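Local coordinates for Tll0287 protein (Thermosynechococcus elongatus, PDB 5B82), which binds a covalently attached heme c through an unusual His/Cys axial pair in a PAS-like domain, and probably serves a sensing or redox role, at residues D62-V67 against P152-E157; A90-N95 against Y165-G170. All coordinates share one frame; numbering follows the deposited sequence.

Contact 1. Residues D62-V67 against P152-E157; sequences DTFKAV and PAFIQE. With HEC (heme c), chain B.
Phe64 presents the edge of its ring to one face of Phe154, in a T-shaped stack whose planes meet at 68° and whose centroids lie 5.4 Å apart. The touch is off-centre: Phe64 CE1 approaches Phe154 CD1 at 4.1 Å, over the rim of the ring and not its middle. With chi1 at -67°, Phe64 CG lies opposite its own carbonyl carbon, and this rotation carries the ring across to Phe154. Beside the stack, Thr63 CB rests 3.6 Å from Pro152 CG. The Thr63 hydroxyl lies beside the CB-CG edge of the same proline, but its hydrogen bond goes to Thr60 O, within its own loop. The contact thus joins the loop between helices 28-49 and 69-82 to the start of helix 153-158, at the surface of a PAS-like domain that encloses heme c. Both segments also reach the cofactor. Lys65 O and Thr63 O approach the heme CBC, the methyl end of a former vinyl group, Lys65 O at 3.3 Å, while Val67 CG2 packs on CBC at 3.6 Å. From the helix, Ile155 CD1 meets the heme methyl CMD at 3.7 Å. Lys65 NZ is hydrogen-bonded to Leu48 O and Thr51 OG1.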
# COMPACT_ATOMS: atom_id res chain seq x y z
N ASP A 62 -6.77 -10.38 -18.64
CA ASP A 62 -7.13 -10.13 -17.25
C ASP A 62 -6.21 -9.14 -16.55
O ASP A 62 -6.62 -8.50 -15.58
CB ASP A 62 -7.17 -11.44 -16.46
CG ASP A 62 -8.29 -12.36 -16.91
OD1 ASP A 62 -9.29 -11.85 -17.47
OD2 ASP A 62 -8.18 -13.58 -16.70
N THR A 63 -4.98 -9.00 -17.03
CA THR A 63 -4.05 -8.07 -16.39
C THR A 63 -4.41 -6.60 -16.62
O THR A 63 -3.91 -5.73 -15.92
CB THR A 63 -2.59 -8.32 -16.80
OG1 THR A 63 -2.44 -8.13 -18.21
CG2 THR A 63 -2.16 -9.72 -16.42
N PHE A 64 -5.29 -6.33 -17.59
CA PHE A 64 -5.78 -4.96 -17.80
C PHE A 64 -6.85 -4.59 -16.78
O PHE A 64 -7.41 -3.49 -16.83
CB PHE A 64 -6.34 -4.78 -19.20
CG PHE A 64 -5.31 -4.88 -20.28
CD1 PHE A 64 -4.45 -3.82 -20.53
CD2 PHE A 64 -5.19 -6.02 -21.05
CE1 PHE A 64 -3.50 -3.91 -21.52
CE2 PHE A 64 -4.24 -6.11 -22.04
CZ PHE A 64 -3.39 -5.05 -22.28
N LYS A 65 -7.15 -5.51 -15.87
CA LYS A 65 -8.09 -5.28 -14.78
C LYS A 65 -7.52 -4.28 -13.78
O LYS A 65 -6.33 -4.32 -13.46
CB LYS A 65 -8.38 -6.60 -14.08
CG LYS A 65 -9.23 -6.54 -12.82
CD LYS A 65 -9.29 -7.92 -12.16
CE LYS A 65 -10.26 -7.95 -10.98
NZ LYS A 65 -10.30 -9.28 -10.30
N ALA A 66 -8.37 -3.38 -13.29
CA ALA A 66 -7.96 -2.43 -12.26
C ALA A 66 -7.85 -3.17 -10.93
O ALA A 66 -8.79 -3.83 -10.49
CB ALA A 66 -8.95 -1.29 -12.15
N VAL A 67 -6.69 -3.07 -10.31
CA VAL A 67 -6.50 -3.74 -9.04
C VAL A 67 -6.08 -2.73 -7.98
O VAL A 67 -6.76 -2.56 -6.97
CB VAL A 67 -5.47 -4.89 -9.17
CG1 VAL A 67 -5.00 -5.36 -7.80
CG2 VAL A 67 -6.07 -6.05 -9.99
N PRO A 152 2.44 -6.02 -17.64
CA PRO A 152 1.40 -5.71 -18.63
C PRO A 152 1.70 -4.41 -19.38
O PRO A 152 2.23 -3.47 -18.79
CB PRO A 152 0.14 -5.55 -17.77
CG PRO A 152 0.41 -6.40 -16.58
CD PRO A 152 1.88 -6.27 -16.30
N ALA A 153 1.34 -4.37 -20.66
CA ALA A 153 1.75 -3.31 -21.59
C ALA A 153 1.63 -1.87 -21.07
O ALA A 153 2.60 -1.11 -21.09
CB ALA A 153 1.01 -3.45 -22.93
N PHE A 154 0.44 -1.50 -20.61
CA PHE A 154 0.17 -0.11 -20.23
C PHE A 154 1.00 0.39 -19.05
O PHE A 154 1.18 1.60 -18.89
CB PHE A 154 -1.32 0.11 -19.93
CG PHE A 154 -2.20 0.12 -21.16
CD1 PHE A 154 -3.58 0.11 -21.03
CD2 PHE A 154 -1.64 0.13 -22.43
CE1 PHE A 154 -4.39 0.12 -22.16
CE2 PHE A 154 -2.45 0.13 -23.55
CZ PHE A 154 -3.82 0.13 -23.42
N ILE A 155 1.50 -0.53 -18.23
CA ILE A 155 2.24 -0.16 -17.02
C ILE A 155 3.43 0.76 -17.31
O ILE A 155 3.56 1.82 -16.70
CB ILE A 155 2.76 -1.41 -16.26
CG1 ILE A 155 1.59 -2.28 -15.80
CG2 ILE A 155 3.60 -0.99 -15.06
CD1 ILE A 155 0.81 -1.70 -14.65
N GLN A 156 4.29 0.35 -18.24
CA GLN A 156 5.54 1.05 -18.48
C GLN A 156 5.37 2.51 -18.93
O GLN A 156 6.07 3.40 -18.46
CB GLN A 156 6.42 0.28 -19.48
CG GLN A 156 7.82 0.85 -19.61
CD GLN A 156 8.81 -0.16 -20.18
OE1 GLN A 156 8.69 -1.36 -19.95
NE2 GLN A 156 9.81 0.33 -20.91
N GLU A 157 4.42 2.75 -19.84
CA GLU A 157 4.22 4.09 -20.37
C GLU A 157 3.37 4.96 -19.46
O GLU A 157 3.41 6.19 -19.55
CB GLU A 157 3.62 4.03 -21.78
CG GLU A 157 2.61 2.92 -21.97
CD GLU A 157 2.29 2.68 -23.43
OE1 GLU A 157 2.58 3.58 -24.26
OE2 GLU A 157 1.74 1.61 -23.76
FE HEC B . -0.26 -3.32 -7.25
CHA HEC B . 0.48 -0.01 -6.99
CHB HEC B . 0.68 -3.74 -3.91
CHC HEC B . -1.21 -6.57 -7.34
CHD HEC B . -0.80 -3.02 -10.63
NA HEC B . 0.51 -2.12 -5.74
C1A HEC B . 0.60 -0.74 -5.83
C2A HEC B . 0.87 -0.21 -4.51
C3A HEC B . 0.92 -1.26 -3.67
C4A HEC B . 0.70 -2.46 -4.42
CMA HEC B . 1.18 -1.22 -2.15
CAA HEC B . 1.05 1.28 -4.14
CBA HEC B . 2.52 1.67 -3.99
CGA HEC B . 3.13 1.93 -5.34
O1A HEC B . 4.06 1.19 -5.74
O2A HEC B . 2.66 2.86 -6.05
NB HEC B . -0.24 -4.85 -5.88
C1B HEC B . 0.13 -4.81 -4.55
C2B HEC B . -0.17 -6.10 -3.96
C3B HEC B . -0.68 -6.88 -4.91
C4B HEC B . -0.75 -6.11 -6.13
CMB HEC B . 0.12 -6.50 -2.49
CAB HEC B . -1.15 -8.35 -4.75
CBB HEC B . -2.38 -8.43 -3.81
NC HEC B . -0.85 -4.57 -8.72
C1C HEC B . -1.26 -5.87 -8.53
C2C HEC B . -1.88 -6.33 -9.76
C3C HEC B . -1.64 -5.40 -10.71
C4C HEC B . -1.07 -4.24 -10.05
CMC HEC B . -2.27 -7.80 -9.99
CAC HEC B . -2.00 -5.48 -12.21
CBC HEC B . -3.50 -5.72 -12.52
ND HEC B . -0.11 -1.79 -8.61
C1D HEC B . -0.52 -1.86 -9.94
C2D HEC B . -0.61 -0.52 -10.47
C3D HEC B . -0.20 0.40 -9.33
C4D HEC B . 0.09 -0.47 -8.22
CMD HEC B . -1.02 -0.09 -11.90
CAD HEC B . -0.12 1.94 -9.32
CBD HEC B . -1.51 2.40 -8.90
CGD HEC B . -1.56 3.89 -8.65
O1D HEC B . -1.35 4.67 -9.61
O2D HEC B . -1.82 4.29 -7.50

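Contact 2. Residues A90-N95 against Y165-G170; sequences ALKYRN and YGFRVG. With HEC (heme c), chain B.
Lys92 NZ donates a hydrogen bond of 2.9 Å to Tyr165 O, lying in the carbonyl plane with a C=O...N angle of 159°. The same ammonium stands over the centre of the Phe167 ring, 4.3 Å from the centroid and 10° off the normal, a cation-pi interaction. A bend at chi3 (68°) in an otherwise extended outer chain folds the amine back over the ring, while Lys92 CB comes within 4.0 Å of Phe167 CZ. The ammonium thus meets a carbonyl oxygen and an aromatic face at once, which would be expected to stabilise its charge. Further along 90-95, the backbone grips a heme propionate: Arg94 N bonds to HEC O1A at 2.6 Å, and Asn95 N to HEC O2A at 3.0 Å. Asn95 ND2 reaches the second propionate through HEC O1D, also at 3.0 Å. The Arg94 side chain passes along the porphyrin, CD 3.5 Å from HEC C3D; its NE forms a salt bridge with Asp162, and its NH2 hydrogen-bonds Cys144 O. In this PAS-like domain the contact joins the loop between strand 85-89 and helix 103-114 to the loop entering strand 172-181, where Phe167 packs against Arg173 of that strand and His145, the axial ligand, of helix 142-145.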
# COMPACT_ATOMS: atom_id res chain seq x y z
N ALA A 90 5.93 2.89 -0.43
CA ALA A 90 6.81 1.77 -0.74
C ALA A 90 8.17 2.26 -1.21
O ALA A 90 8.28 3.26 -1.91
CB ALA A 90 6.18 0.86 -1.80
N LEU A 91 9.21 1.54 -0.80
CA LEU A 91 10.57 1.79 -1.27
C LEU A 91 10.62 1.63 -2.79
O LEU A 91 11.20 2.46 -3.50
CB LEU A 91 11.53 0.79 -0.62
CG LEU A 91 12.93 0.69 -1.22
CD1 LEU A 91 13.84 1.78 -0.68
CD2 LEU A 91 13.51 -0.70 -0.96
N LYS A 92 10.02 0.55 -3.28
CA LYS A 92 9.91 0.28 -4.71
C LYS A 92 8.49 0.58 -5.14
O LYS A 92 7.61 -0.28 -5.06
CB LYS A 92 10.26 -1.19 -5.01
CG LYS A 92 11.63 -1.60 -4.49
CD LYS A 92 11.80 -3.12 -4.48
CE LYS A 92 11.86 -3.70 -5.88
NZ LYS A 92 12.12 -5.17 -5.84
N TYR A 93 8.26 1.81 -5.58
CA TYR A 93 6.92 2.29 -5.88
C TYR A 93 6.65 2.39 -7.38
O TYR A 93 7.57 2.55 -8.18
CB TYR A 93 6.69 3.66 -5.24
CG TYR A 93 7.80 4.63 -5.55
CD1 TYR A 93 7.75 5.43 -6.69
CD2 TYR A 93 8.91 4.73 -4.73
CE1 TYR A 93 8.78 6.31 -6.99
CE2 TYR A 93 9.93 5.60 -5.02
CZ TYR A 93 9.86 6.38 -6.14
OH TYR A 93 10.89 7.25 -6.42
N ARG A 94 5.38 2.31 -7.74
CA ARG A 94 4.96 2.45 -9.12
C ARG A 94 4.48 3.88 -9.34
O ARG A 94 4.90 4.54 -10.29
CB ARG A 94 3.83 1.46 -9.40
CG ARG A 94 3.22 1.54 -10.78
CD ARG A 94 2.75 0.16 -11.18
NE ARG A 94 3.88 -0.73 -11.40
CZ ARG A 94 3.80 -2.05 -11.57
NH1 ARG A 94 2.62 -2.66 -11.52
NH2 ARG A 94 4.90 -2.75 -11.78
N ASN A 95 3.61 4.34 -8.45
CA ASN A 95 3.13 5.71 -8.48
C ASN A 95 4.07 6.59 -7.65
O ASN A 95 4.28 6.32 -6.46
CB ASN A 95 1.70 5.75 -7.94
CG ASN A 95 1.07 7.12 -8.02
OD1 ASN A 95 1.73 8.15 -7.85
ND2 ASN A 95 -0.24 7.15 -8.25
N TYR A 165 8.62 -3.90 -9.18
CA TYR A 165 8.73 -5.22 -9.79
C TYR A 165 9.85 -6.01 -9.14
O TYR A 165 10.58 -5.49 -8.30
CB TYR A 165 8.99 -5.11 -11.30
CG TYR A 165 10.18 -4.24 -11.67
CD1 TYR A 165 9.99 -2.92 -12.09
CD2 TYR A 165 11.48 -4.72 -11.60
CE1 TYR A 165 11.07 -2.12 -12.42
CE2 TYR A 165 12.56 -3.92 -11.93
CZ TYR A 165 12.35 -2.62 -12.34
OH TYR A 165 13.42 -1.82 -12.67
N GLY A 166 9.97 -7.28 -9.53
CA GLY A 166 11.02 -8.14 -9.03
C GLY A 166 10.75 -8.70 -7.65
O GLY A 166 11.66 -9.17 -6.98
N PHE A 167 9.49 -8.64 -7.21
CA PHE A 167 9.12 -9.21 -5.92
C PHE A 167 8.97 -10.72 -5.97
O PHE A 167 8.74 -11.30 -7.03
CB PHE A 167 7.81 -8.60 -5.43
CG PHE A 167 7.90 -7.15 -5.09
CD1 PHE A 167 8.37 -6.73 -3.86
CD2 PHE A 167 7.48 -6.19 -6.00
CE1 PHE A 167 8.45 -5.39 -3.55
CE2 PHE A 167 7.55 -4.85 -5.69
CZ PHE A 167 8.03 -4.45 -4.47
N ARG A 168 9.08 -11.36 -4.81
CA ARG A 168 8.75 -12.77 -4.66
C ARG A 168 7.67 -12.91 -3.59
O ARG A 168 7.48 -12.00 -2.79
CB ARG A 168 9.97 -13.58 -4.25
CG ARG A 168 11.07 -13.65 -5.29
CD ARG A 168 11.77 -15.01 -5.29
NE ARG A 168 11.89 -15.59 -3.95
CZ ARG A 168 12.74 -15.16 -3.01
NH1 ARG A 168 13.54 -14.14 -3.25
NH2 ARG A 168 12.78 -15.76 -1.83
N VAL A 169 6.97 -14.03 -3.59
CA VAL A 169 5.93 -14.28 -2.60
C VAL A 169 6.53 -14.23 -1.20
O VAL A 169 7.48 -14.95 -0.90
CB VAL A 169 5.28 -15.66 -2.79
CG1 VAL A 169 4.30 -15.95 -1.67
CG2 VAL A 169 4.58 -15.72 -4.13
N GLY A 170 5.99 -13.35 -0.36
CA GLY A 170 6.46 -13.19 1.00
C GLY A 170 7.28 -11.94 1.23
O GLY A 170 7.55 -11.57 2.37
FE HEC B . -0.26 -3.32 -7.25
CHA HEC B . 0.48 -0.01 -6.99
CHB HEC B . 0.68 -3.74 -3.91
CHC HEC B . -1.21 -6.57 -7.34
CHD HEC B . -0.80 -3.02 -10.63
NA HEC B . 0.51 -2.12 -5.74
C1A HEC B . 0.60 -0.74 -5.83
C2A HEC B . 0.87 -0.21 -4.51
C3A HEC B . 0.92 -1.26 -3.67
C4A HEC B . 0.70 -2.46 -4.42
CMA HEC B . 1.18 -1.22 -2.15
CAA HEC B . 1.05 1.28 -4.14
CBA HEC B . 2.52 1.67 -3.99
CGA HEC B . 3.13 1.93 -5.34
O1A HEC B . 4.06 1.19 -5.74
O2A HEC B . 2.66 2.86 -6.05
NB HEC B . -0.24 -4.85 -5.88
C1B HEC B . 0.13 -4.81 -4.55
C2B HEC B . -0.17 -6.10 -3.96
C3B HEC B . -0.68 -6.88 -4.91
C4B HEC B . -0.75 -6.11 -6.13
CMB HEC B . 0.12 -6.50 -2.49
CAB HEC B . -1.15 -8.35 -4.75
CBB HEC B . -2.38 -8.43 -3.81
NC HEC B . -0.85 -4.57 -8.72
C1C HEC B . -1.26 -5.87 -8.53
C2C HEC B . -1.88 -6.33 -9.76
C3C HEC B . -1.64 -5.40 -10.71
C4C HEC B . -1.07 -4.24 -10.05
CMC HEC B . -2.27 -7.80 -9.99
CAC HEC B . -2.00 -5.48 -12.21
CBC HEC B . -3.50 -5.72 -12.52
ND HEC B . -0.11 -1.79 -8.61
C1D HEC B . -0.52 -1.86 -9.94
C2D HEC B . -0.61 -0.52 -10.47
C3D HEC B . -0.20 0.40 -9.33
C4D HEC B . 0.09 -0.47 -8.22
CMD HEC B . -1.02 -0.09 -11.90
CAD HEC B . -0.12 1.94 -9.32
CBD HEC B . -1.51 2.40 -8.90
CGD HEC B . -1.56 3.89 -8.65
O1D HEC B . -1.35 4.67 -9.61
O2D HEC B . -1.82 4.29 -7.50

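In the fold
Two contacts beside one heme differ in depth and chemistry. Contact 1 lies at the surface, its centre about 17 Å from the centre of the chain, and is apolar, with no hydrogen bond between its segments; contact 2, its own centre about 10 Å from that of the chain, is partly buried and depends on a charged amine. Their segments alternate along the chain, and both touch the same cofactor: contact 1 by carbon packing and close carbonyls around a vinyl-derived carbon and a methyl, contact 2 through hydrogen bonds to both propionates and the Arg94 side chain along the porphyrin. They also meet directly, Ile155 CG2 packing 3.6 Å from Arg94 CZ, which brings helix 153-158 against the propionate-binding loop.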